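Local coordinates for extracellular solute-binding protein, family 7 (Colwellia psychrerythraea, PDB 4PET), which probably captures pyruvate, bound together with a calcium ion, in the periplasm and hands it to a TRAP-type membrane transporter, at residues G141-P146 and V245-Y250; G148-Q153 and Y270-Q275; E166-L171 and A184-K189. All coordinates share one frame; numbering follows the deposited sequence.

Contact 1: G141-P146 and V245-Y250; sequences GIMSFP and VNQKAY
Val245 pairs with Met143, a selenomethionine in the crystal, through two backbone hydrogen bonds: Val245 N donates to Met143 O (2.8 Å) and Met143 N donates back to Val245 O (2.9 Å). This is an antiparallel hydrogen-bonded pair. The CG2 methyl of Val245 meets the CE1 corner of the Phe145 ring at 4.0 Å, while Met265 of helix 255-290 packs against both side chains. Asn246 faces Ile142 in the adjoining non-hydrogen-bonded pair and closes the strand. A chi1 of 177° swings the Asn246 amide over the start of the next helix, where OD1 accepts from Ala249 N at 2.9 Å as an N-cap; ND2 goes to Val83 O. Gln247 begins helix 247-252 but still reaches back across the contact, its N donating to Gly141 O (3.1 Å) from above the carbonyl plane. The same oxygen takes a bond from a water that accepts from Lys248 N. The Gln247 chain bends at chi2 (77°), which brings OE1 within 3.1 Å of Met143 CG, and NE2 bonds Asn251. At Tyr250 the ring receives Met143 over one face: CE sits almost above the centre, 3.5 Å from the ring centroid, and SE lies 3.8 Å from that centroid nearer the CG end. This is a Met-aromatic contact reinforced by CH-pi. Without the ring of Tyr250, as with an alanine here, the selenium and terminal methyl would probably lose their seat and the bent end of Met143 be set free to turn. Polar bonds thus fix the backbone register up to the strand-to-helix switch, whereas Met143 and Tyr250 are held together probably by dispersion and the polarisable selenium.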
loop_
_atom_site.group_PDB
_atom_site.type_symbol
_atom_site.label_atom_id
_atom_site.label_comp_id
_atom_site.label_asym_id
_atom_site.label_seq_id
_atom_site.Cartn_x
_atom_site.Cartn_y
_atom_site.Cartn_z
ATOM N N GLY A 141 -23.887 -9.237 14.182
ATOM C CA GLY A 141 -24.563 -8.104 13.584
ATOM C C GLY A 141 -23.602 -6.913 13.465
ATOM O O GLY A 141 -24.012 -5.738 13.500
ATOM N N ILE A 142 -22.328 -7.234 13.306
ATOM C CA ILE A 142 -21.281 -6.238 13.089
ATOM C C ILE A 142 -20.637 -6.430 11.688
ATOM O O ILE A 142 -20.362 -7.553 11.257
ATOM C CB ILE A 142 -20.184 -6.381 14.127
ATOM C CG1 ILE A 142 -20.670 -5.917 15.515
ATOM C CG2 ILE A 142 -18.941 -5.549 13.737
ATOM C CD1 ILE A 142 -19.720 -6.322 16.609
HETATM N N MSE A 143 -20.420 -5.318 11.003
HETATM C CA MSE A 143 -19.673 -5.297 9.747
HETATM C C MSE A 143 -18.312 -4.748 10.102
HETATM O O MSE A 143 -18.197 -3.731 10.815
HETATM C CB MSE A 143 -20.353 -4.408 8.695
HETATM C CG MSE A 143 -21.828 -4.685 8.431
HETATM SE SE MSE A 143 -22.657 -3.161 7.510
HETATM C CE MSE A 143 -22.142 -3.537 5.686
ATOM N N SER A 144 -17.278 -5.439 9.650
ATOM C CA SER A 144 -15.911 -5.014 9.914
ATOM C C SER A 144 -15.211 -4.750 8.606
ATOM O O SER A 144 -15.404 -5.504 7.643
ATOM C CB SER A 144 -15.163 -6.089 10.682
ATOM O OG SER A 144 -13.895 -5.633 11.076
ATOM N N PHE A 145 -14.429 -3.661 8.598
ATOM C CA PHE A 145 -13.692 -3.148 7.426
ATOM C C PHE A 145 -12.275 -2.776 7.839
ATOM O O PHE A 145 -12.066 -2.360 9.002
ATOM C CB PHE A 145 -14.326 -1.856 6.910
ATOM C CG PHE A 145 -15.749 -2.007 6.472
ATOM C CD1 PHE A 145 -16.776 -1.944 7.385
ATOM C CD2 PHE A 145 -16.056 -2.160 5.129
ATOM C CE1 PHE A 145 -18.101 -2.073 6.973
ATOM C CE2 PHE A 145 -17.368 -2.280 4.705
ATOM C CZ PHE A 145 -18.391 -2.250 5.621
ATOM N N PRO A 146 -11.299 -2.905 6.911
ATOM C CA PRO A 146 -9.929 -2.420 7.157
ATOM C C PRO A 146 -9.976 -0.990 7.689
ATOM O O PRO A 146 -10.713 -0.197 7.119
ATOM C CB PRO A 146 -9.287 -2.478 5.756
ATOM C CG PRO A 146 -9.964 -3.720 5.109
ATOM C CD PRO A 146 -11.418 -3.560 5.585
ATOM N N VAL A 245 -19.122 -1.326 11.915
ATOM C CA VAL A 245 -20.382 -0.650 11.709
ATOM C C VAL A 245 -21.507 -1.582 12.124
ATOM O O VAL A 245 -21.531 -2.751 11.756
ATOM C CB VAL A 245 -20.589 -0.308 10.231
ATOM C CG1 VAL A 245 -21.909 0.452 10.052
ATOM C CG2 VAL A 245 -19.451 0.503 9.702
ATOM N N ASN A 246 -22.435 -1.060 12.904
ATOM C CA ASN A 246 -23.607 -1.823 13.274
ATOM C C ASN A 246 -24.472 -2.075 12.037
ATOM O O ASN A 246 -24.881 -1.132 11.372
ATOM C CB ASN A 246 -24.393 -1.052 14.335
ATOM C CG ASN A 246 -25.667 -1.751 14.714
ATOM O OD1 ASN A 246 -26.706 -1.539 14.091
ATOM N ND2 ASN A 246 -25.594 -2.611 15.746
ATOM N N GLN A 247 -24.728 -3.347 11.726
ATOM C CA GLN A 247 -25.444 -3.744 10.495
ATOM C C GLN A 247 -26.810 -3.075 10.383
ATOM O O GLN A 247 -27.199 -2.588 9.304
ATOM C CB GLN A 247 -25.616 -5.267 10.479
ATOM C CG GLN A 247 -26.317 -5.827 9.253
ATOM C CD GLN A 247 -25.429 -5.890 8.042
ATOM O OE1 GLN A 247 -24.355 -6.517 8.068
ATOM N NE2 GLN A 247 -25.869 -5.243 6.951
ATOM N N LYS A 248 -27.550 -3.046 11.495
ATOM C CA LYS A 248 -28.867 -2.436 11.489
ATOM C C LYS A 248 -28.797 -0.953 11.203
ATOM O O LYS A 248 -29.617 -0.434 10.457
ATOM C CB LYS A 248 -29.599 -2.705 12.799
ATOM C CG LYS A 248 -30.109 -4.162 12.871
ATOM C CD LYS A 248 -30.828 -4.459 14.184
ATOM C CE LYS A 248 -31.520 -5.817 14.134
ATOM N NZ LYS A 248 -32.725 -5.755 13.259
ATOM N N ALA A 249 -27.786 -0.269 11.737
ATOM C CA ALA A 249 -27.619 1.143 11.434
ATOM C C ALA A 249 -27.272 1.300 9.963
ATOM O O ALA A 249 -27.844 2.130 9.285
ATOM C CB ALA A 249 -26.530 1.777 12.320
ATOM N N TYR A 250 -26.350 0.495 9.467
ATOM C CA TYR A 250 -25.991 0.571 8.060
ATOM C C TYR A 250 -27.244 0.343 7.169
ATOM O O TYR A 250 -27.484 1.093 6.235
ATOM C CB TYR A 250 -24.896 -0.437 7.766
ATOM C CG TYR A 250 -24.465 -0.563 6.319
ATOM C CD1 TYR A 250 -23.425 0.211 5.802
ATOM C CD2 TYR A 250 -25.084 -1.473 5.471
ATOM C CE1 TYR A 250 -23.020 0.061 4.462
ATOM C CE2 TYR A 250 -24.688 -1.623 4.138
ATOM C CZ TYR A 250 -23.649 -0.851 3.647
ATOM O OH TYR A 250 -23.248 -0.999 2.342
HETATM O O HOH W 1 -26.803 -5.094 13.861
#

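Contact 2: G148-Q153 and Y270-Q275; sequences GNTGNQ and YDMYSQ. With CA (calcium ion), chain E; PYR (pyruvic acid), chain D.
The carbonyl oxygen of Asn149 meets the helix through a CA-H...O contact, with 3.1 Å between Tyr273 CA and Asn149 O, and Ser276 OG is hydrogen-bonded to the same oxygen. Tyr273 turns CG opposite its backbone N (chi1 176°), which runs the ring alongside the loop: Asn149 O lies at the ring's edge near its plane, 3.7 Å from Tyr273 CD1, and Gly151 CA approaches CE1 at 3.8 Å. One turn is fixed from within, since Asn149 OD1 accepts from Gly151 N (2.8 Å) on a lone pair, forming an Asx turn; ND2 of the same amide is held by Glu240. Thr150 OG1 in turn donates to Gly151 O. On the strand side the selenomethionine Met272 bends at chi3 (80°), setting Met272 CE 3.3 Å from Gly148 C. A CB on Gly148 would collide with the selenium, so the glycine makes this close approach possible. Asn152 ND2 bonds Asp347 of the second subunit, tying the loop to the dimer. Farther on, Gln153 joins Glu211, Trp212 and Glu236 at the calcium ion, which pyruvate also chelates through O (2.4 Å) and O3 (2.6 Å). Helix 255-290 thus packs against the chain where it leaves the five-stranded sheet and enters the calcium-pyruvate site of this TRAP solute-binding protein.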
loop_
_atom_site.group_PDB
_atom_site.type_symbol
_atom_site.label_atom_id
_atom_site.label_comp_id
_atom_site.label_asym_id
_atom_site.label_seq_id
_atom_site.Cartn_x
_atom_site.Cartn_y
_atom_site.Cartn_z
ATOM N N GLY A 148 -6.931 0.855 8.697
ATOM C CA GLY A 148 -5.633 1.485 8.513
ATOM C C GLY A 148 -4.473 0.591 8.909
ATOM O O GLY A 148 -4.499 -0.013 9.991
ATOM N N ASN A 149 -3.428 0.543 8.067
ATOM C CA ASN A 149 -2.248 -0.245 8.388
ATOM C C ASN A 149 -1.127 0.617 8.929
ATOM O O ASN A 149 -0.906 1.727 8.442
ATOM C CB ASN A 149 -1.728 -0.967 7.160
ATOM C CG ASN A 149 -1.194 -2.323 7.474
ATOM O OD1 ASN A 149 -0.069 -2.457 7.911
ATOM N ND2 ASN A 149 -1.999 -3.343 7.250
ATOM N N THR A 150 -0.408 0.075 9.907
ATOM C CA THR A 150 0.777 0.714 10.462
ATOM C C THR A 150 2.037 0.295 9.693
ATOM O O THR A 150 3.118 0.873 9.851
ATOM C CB THR A 150 0.948 0.324 11.949
ATOM O OG1 THR A 150 1.134 -1.094 12.082
ATOM C CG2 THR A 150 -0.292 0.750 12.763
ATOM N N GLY A 151 1.921 -0.717 8.861
ATOM C CA GLY A 151 3.120 -1.374 8.372
ATOM C C GLY A 151 3.788 -2.192 9.486
ATOM O O GLY A 151 3.173 -2.522 10.486
ATOM N N ASN A 152 5.042 -2.571 9.267
ATOM C CA ASN A 152 5.704 -3.556 10.110
ATOM C C ASN A 152 6.052 -2.903 11.456
ATOM O O ASN A 152 6.575 -1.778 11.503
ATOM C CB ASN A 152 7.003 -4.005 9.410
ATOM C CG ASN A 152 7.255 -5.485 9.552
ATOM O OD1 ASN A 152 7.327 -6.003 10.660
ATOM N ND2 ASN A 152 7.351 -6.185 8.423
ATOM N N GLN A 153 5.751 -3.567 12.562
ATOM C CA GLN A 153 5.917 -2.905 13.861
ATOM C C GLN A 153 7.212 -3.321 14.538
ATOM O O GLN A 153 7.740 -4.401 14.271
ATOM C CB GLN A 153 4.715 -3.199 14.773
ATOM C CG GLN A 153 3.406 -2.692 14.197
ATOM C CD GLN A 153 2.262 -2.741 15.151
ATOM O OE1 GLN A 153 2.362 -3.353 16.233
ATOM N NE2 GLN A 153 1.177 -2.046 14.806
ATOM N N TYR A 270 -6.562 3.237 3.579
ATOM C CA TYR A 270 -5.384 3.214 2.751
ATOM C C TYR A 270 -4.470 4.397 3.072
ATOM O O TYR A 270 -3.277 4.220 3.218
ATOM C CB TYR A 270 -5.796 3.299 1.300
ATOM C CG TYR A 270 -6.111 1.971 0.633
ATOM C CD1 TYR A 270 -5.131 0.991 0.503
ATOM C CD2 TYR A 270 -7.354 1.742 0.070
ATOM C CE1 TYR A 270 -5.384 -0.189 -0.167
ATOM C CE2 TYR A 270 -7.620 0.564 -0.638
ATOM C CZ TYR A 270 -6.636 -0.388 -0.749
ATOM O OH TYR A 270 -6.894 -1.531 -1.455
ATOM N N ASP A 271 -5.028 5.602 3.147
ATOM C CA ASP A 271 -4.227 6.779 3.474
ATOM C C ASP A 271 -3.528 6.622 4.809
ATOM O O ASP A 271 -2.433 7.136 4.983
ATOM C CB ASP A 271 -5.076 8.030 3.568
ATOM C CG ASP A 271 -5.311 8.699 2.223
ATOM O OD1 ASP A 271 -4.535 8.498 1.252
ATOM O OD2 ASP A 271 -6.296 9.459 2.146
HETATM N N MSE A 272 -4.146 5.938 5.782
HETATM C CA MSE A 272 -3.458 5.782 7.072
HETATM C C MSE A 272 -2.124 5.015 6.971
HETATM O O MSE A 272 -1.211 5.252 7.764
HETATM C CB MSE A 272 -4.348 5.161 8.158
HETATM C CG MSE A 272 -3.933 5.575 9.570
HETATM SE SE MSE A 272 -4.531 4.337 10.941
HETATM C CE MSE A 272 -3.203 3.018 10.726
ATOM N N TYR A 273 -2.016 4.100 6.008
ATOM C CA TYR A 273 -0.778 3.382 5.798
ATOM C C TYR A 273 0.281 4.332 5.214
ATOM O O TYR A 273 1.444 4.274 5.593
ATOM C CB TYR A 273 -1.005 2.212 4.848
ATOM C CG TYR A 273 0.259 1.462 4.496
ATOM C CD1 TYR A 273 1.185 1.152 5.467
ATOM C CD2 TYR A 273 0.511 1.043 3.201
ATOM C CE1 TYR A 273 2.351 0.474 5.162
ATOM C CE2 TYR A 273 1.708 0.349 2.876
ATOM C CZ TYR A 273 2.603 0.058 3.867
ATOM O OH TYR A 273 3.769 -0.640 3.568
ATOM N N SER A 274 -0.129 5.159 4.257
ATOM C CA SER A 274 0.768 6.189 3.741
ATOM C C SER A 274 1.194 7.142 4.853
ATOM O O SER A 274 2.348 7.508 4.894
ATOM C CB SER A 274 0.096 6.951 2.620
ATOM O OG SER A 274 -0.279 6.022 1.618
ATOM N N GLN A 275 0.281 7.538 5.744
ATOM C CA GLN A 275 0.656 8.403 6.868
ATOM C C GLN A 275 1.581 7.686 7.848
ATOM O O GLN A 275 2.549 8.291 8.345
ATOM C CB GLN A 275 -0.565 8.943 7.638
ATOM C CG GLN A 275 -0.226 10.135 8.577
ATOM C CD GLN A 275 -1.409 10.642 9.401
ATOM O OE1 GLN A 275 -2.489 10.060 9.394
ATOM N NE2 GLN A 275 -1.195 11.724 10.137
HETATM CA CA CA E . 1.354 -3.468 18.349
HETATM C C PYR D . -1.607 -2.362 19.211
HETATM O O PYR D . -0.590 -2.984 19.744
HETATM O OXT PYR D . -2.664 -2.233 19.960
HETATM C CA PYR D . -1.518 -1.786 17.926
HETATM O O3 PYR D . -0.539 -2.091 17.112
HETATM C CB PYR D . -2.507 -0.758 17.467
#

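Contact 3: E166-L171 and A184-K189; sequences EDLKGL and AKLGAK
Two glycines with positive phi meet here, one inside a type II turn, the other ending a helix: Gly170 N, in the turn from Leu168 to Leu171, donates at 2.9 Å to Gly187 O, which belongs to the C-prime residue of a Schellman motif. The bond is nearly straight, 172° at the hydrogen. Its donor nevertheless stands 48° above the carbonyl plane. A CB on Gly187 would press on the carbonyl oxygen of Leu186 and come too near Lys169 CG. Leu168 O closes its turn by accepting from Leu171 N. Ala188 CA lies 3.3 Å from Leu168 O in a bent CA-H...O contact. Next, Lys189 N donates to Leu171 O at 2.8 Å. Two waters extend the join, one between Lys169 NZ and Leu186 O, the other between Lys189 NZ and Gly170 O. Beneath, the CD1 methyls of Leu168 and Leu186 touch at 4.1 Å. Leu186 packs further onto Ile307 and Ala310 of helix 301-321. The contact thereby ties the entry to strand 172-174 to the exit of helix 177-185, closing a beta-alpha-beta unit whose strands 172-174 and 189-191 run parallel at one side of the six-stranded sheet.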
loop_
_atom_site.group_PDB
_atom_site.type_symbol
_atom_site.label_atom_id
_atom_site.label_comp_id
_atom_site.label_asym_id
_atom_site.label_seq_id
_atom_site.Cartn_x
_atom_site.Cartn_y
_atom_site.Cartn_z
ATOM N N GLU A 166 15.147 -17.780 28.805
ATOM C CA GLU A 166 14.935 -17.680 30.245
ATOM C C GLU A 166 14.487 -16.249 30.634
ATOM O O GLU A 166 13.660 -16.072 31.523
ATOM C CB GLU A 166 16.208 -18.101 30.987
ATOM C CG GLU A 166 15.987 -18.556 32.403
ATOM C CD GLU A 166 15.361 -19.940 32.500
ATOM O OE1 GLU A 166 15.144 -20.581 31.440
ATOM O OE2 GLU A 166 15.094 -20.380 33.643
ATOM N N ASP A 167 15.001 -15.240 29.934
ATOM C CA ASP A 167 14.570 -13.847 30.120
ATOM C C ASP A 167 13.105 -13.581 29.810
ATOM O O ASP A 167 12.574 -12.559 30.222
ATOM C CB ASP A 167 15.453 -12.909 29.295
ATOM C CG ASP A 167 16.916 -12.985 29.725
ATOM O OD1 ASP A 167 17.150 -13.208 30.928
ATOM O OD2 ASP A 167 17.814 -12.869 28.876
ATOM N N LEU A 168 12.451 -14.485 29.083
ATOM C CA LEU A 168 11.035 -14.331 28.792
ATOM C C LEU A 168 10.168 -14.875 29.921
ATOM O O LEU A 168 8.986 -14.518 30.018
ATOM C CB LEU A 168 10.656 -15.063 27.499
ATOM C CG LEU A 168 11.233 -14.531 26.193
ATOM C CD1 LEU A 168 10.836 -15.423 25.069
ATOM C CD2 LEU A 168 10.756 -13.118 25.945
ATOM N N LYS A 169 10.733 -15.747 30.760
ATOM C CA LYS A 169 9.931 -16.396 31.798
ATOM C C LYS A 169 9.528 -15.421 32.902
ATOM O O LYS A 169 10.373 -14.831 33.568
ATOM C CB LYS A 169 10.654 -17.628 32.358
ATOM C CG LYS A 169 10.822 -18.718 31.306
ATOM C CD LYS A 169 11.505 -19.979 31.859
ATOM C CE LYS A 169 11.818 -20.991 30.750
ATOM N NZ LYS A 169 10.605 -21.342 29.941
ATOM N N GLY A 170 8.219 -15.218 33.044
ATOM C CA GLY A 170 7.708 -14.283 34.019
ATOM C C GLY A 170 7.746 -12.852 33.535
ATOM O O GLY A 170 7.337 -11.944 34.255
ATOM N N LEU A 171 8.221 -12.643 32.316
ATOM C CA LEU A 171 8.250 -11.305 31.753
ATOM C C LEU A 171 6.833 -10.777 31.580
ATOM O O LEU A 171 6.045 -11.334 30.776
ATOM C CB LEU A 171 8.910 -11.312 30.374
ATOM C CG LEU A 171 9.012 -9.925 29.749
ATOM C CD1 LEU A 171 9.968 -9.061 30.537
ATOM C CD2 LEU A 171 9.445 -10.006 28.315
ATOM N N ALA A 184 3.245 -16.219 25.821
ATOM C CA ALA A 184 2.701 -16.939 26.985
ATOM C C ALA A 184 3.129 -18.408 26.947
ATOM O O ALA A 184 3.441 -19.016 27.982
ATOM C CB ALA A 184 1.198 -16.840 27.021
ATOM N N LYS A 185 3.185 -18.976 25.745
ATOM C CA LYS A 185 3.557 -20.384 25.617
ATOM C C LYS A 185 4.993 -20.552 26.075
ATOM O O LYS A 185 5.381 -21.614 26.572
ATOM C CB LYS A 185 3.379 -20.880 24.163
ATOM C CG LYS A 185 3.766 -22.349 23.949
ATOM C CD LYS A 185 3.689 -22.731 22.455
ATOM C CE LYS A 185 2.575 -23.694 22.150
ATOM N NZ LYS A 185 2.784 -24.982 22.855
ATOM N N LEU A 186 5.774 -19.478 25.945
ATOM C CA LEU A 186 7.162 -19.476 26.392
ATOM C C LEU A 186 7.339 -18.929 27.827
ATOM O O LEU A 186 8.444 -18.698 28.270
ATOM C CB LEU A 186 8.031 -18.674 25.411
ATOM C CG LEU A 186 8.144 -19.303 24.019
ATOM C CD1 LEU A 186 8.846 -18.359 23.058
ATOM C CD2 LEU A 186 8.875 -20.627 24.105
ATOM N N GLY A 187 6.255 -18.718 28.553
ATOM C CA GLY A 187 6.381 -18.357 29.948
ATOM C C GLY A 187 6.187 -16.894 30.272
ATOM O O GLY A 187 6.168 -16.529 31.445
ATOM N N ALA A 188 6.049 -16.051 29.258
ATOM C CA ALA A 188 5.737 -14.646 29.485
ATOM C C ALA A 188 4.317 -14.446 30.014
ATOM O O ALA A 188 3.482 -15.373 29.978
ATOM C CB ALA A 188 5.966 -13.817 28.196
ATOM N N LYS A 189 4.065 -13.234 30.521
ATOM C CA LYS A 189 2.761 -12.852 31.042
ATOM C C LYS A 189 2.246 -11.655 30.256
ATOM O O LYS A 189 2.467 -10.516 30.626
ATOM C CB LYS A 189 2.814 -12.561 32.553
ATOM C CG LYS A 189 3.341 -13.763 33.338
ATOM C CD LYS A 189 2.982 -13.729 34.805
ATOM C CE LYS A 189 3.459 -12.505 35.466
ATOM N NZ LYS A 189 3.591 -12.710 36.938
HETATM O O HOH W 2 11.222 -19.325 27.610
HETATM O O HOH W 3 6.264 -11.964 36.860
#

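Contacts 1 and 2 share strand 142-149 of the five-stranded sheet, where it neighbours strand 240-246, and lie with their centres about 22 Å apart. Their segments alternate along the chain, the second partners falling on the successive helices 247-252 and 255-290. Contact 3 is nested inside the loops closed by both and lies at the edge of the six-stranded sheet, leading into its strands 172-174 and 189-191; its centre is about 37 Å from that of contact 1, across the chain's centre, and about 30 Å from that of contact 2. The chain therefore leaves one sheet, builds part of the other and returns, consistent with a two-domain binding protein whose ligand site, reached by the end of segment 148-153, probably lies between the lobes.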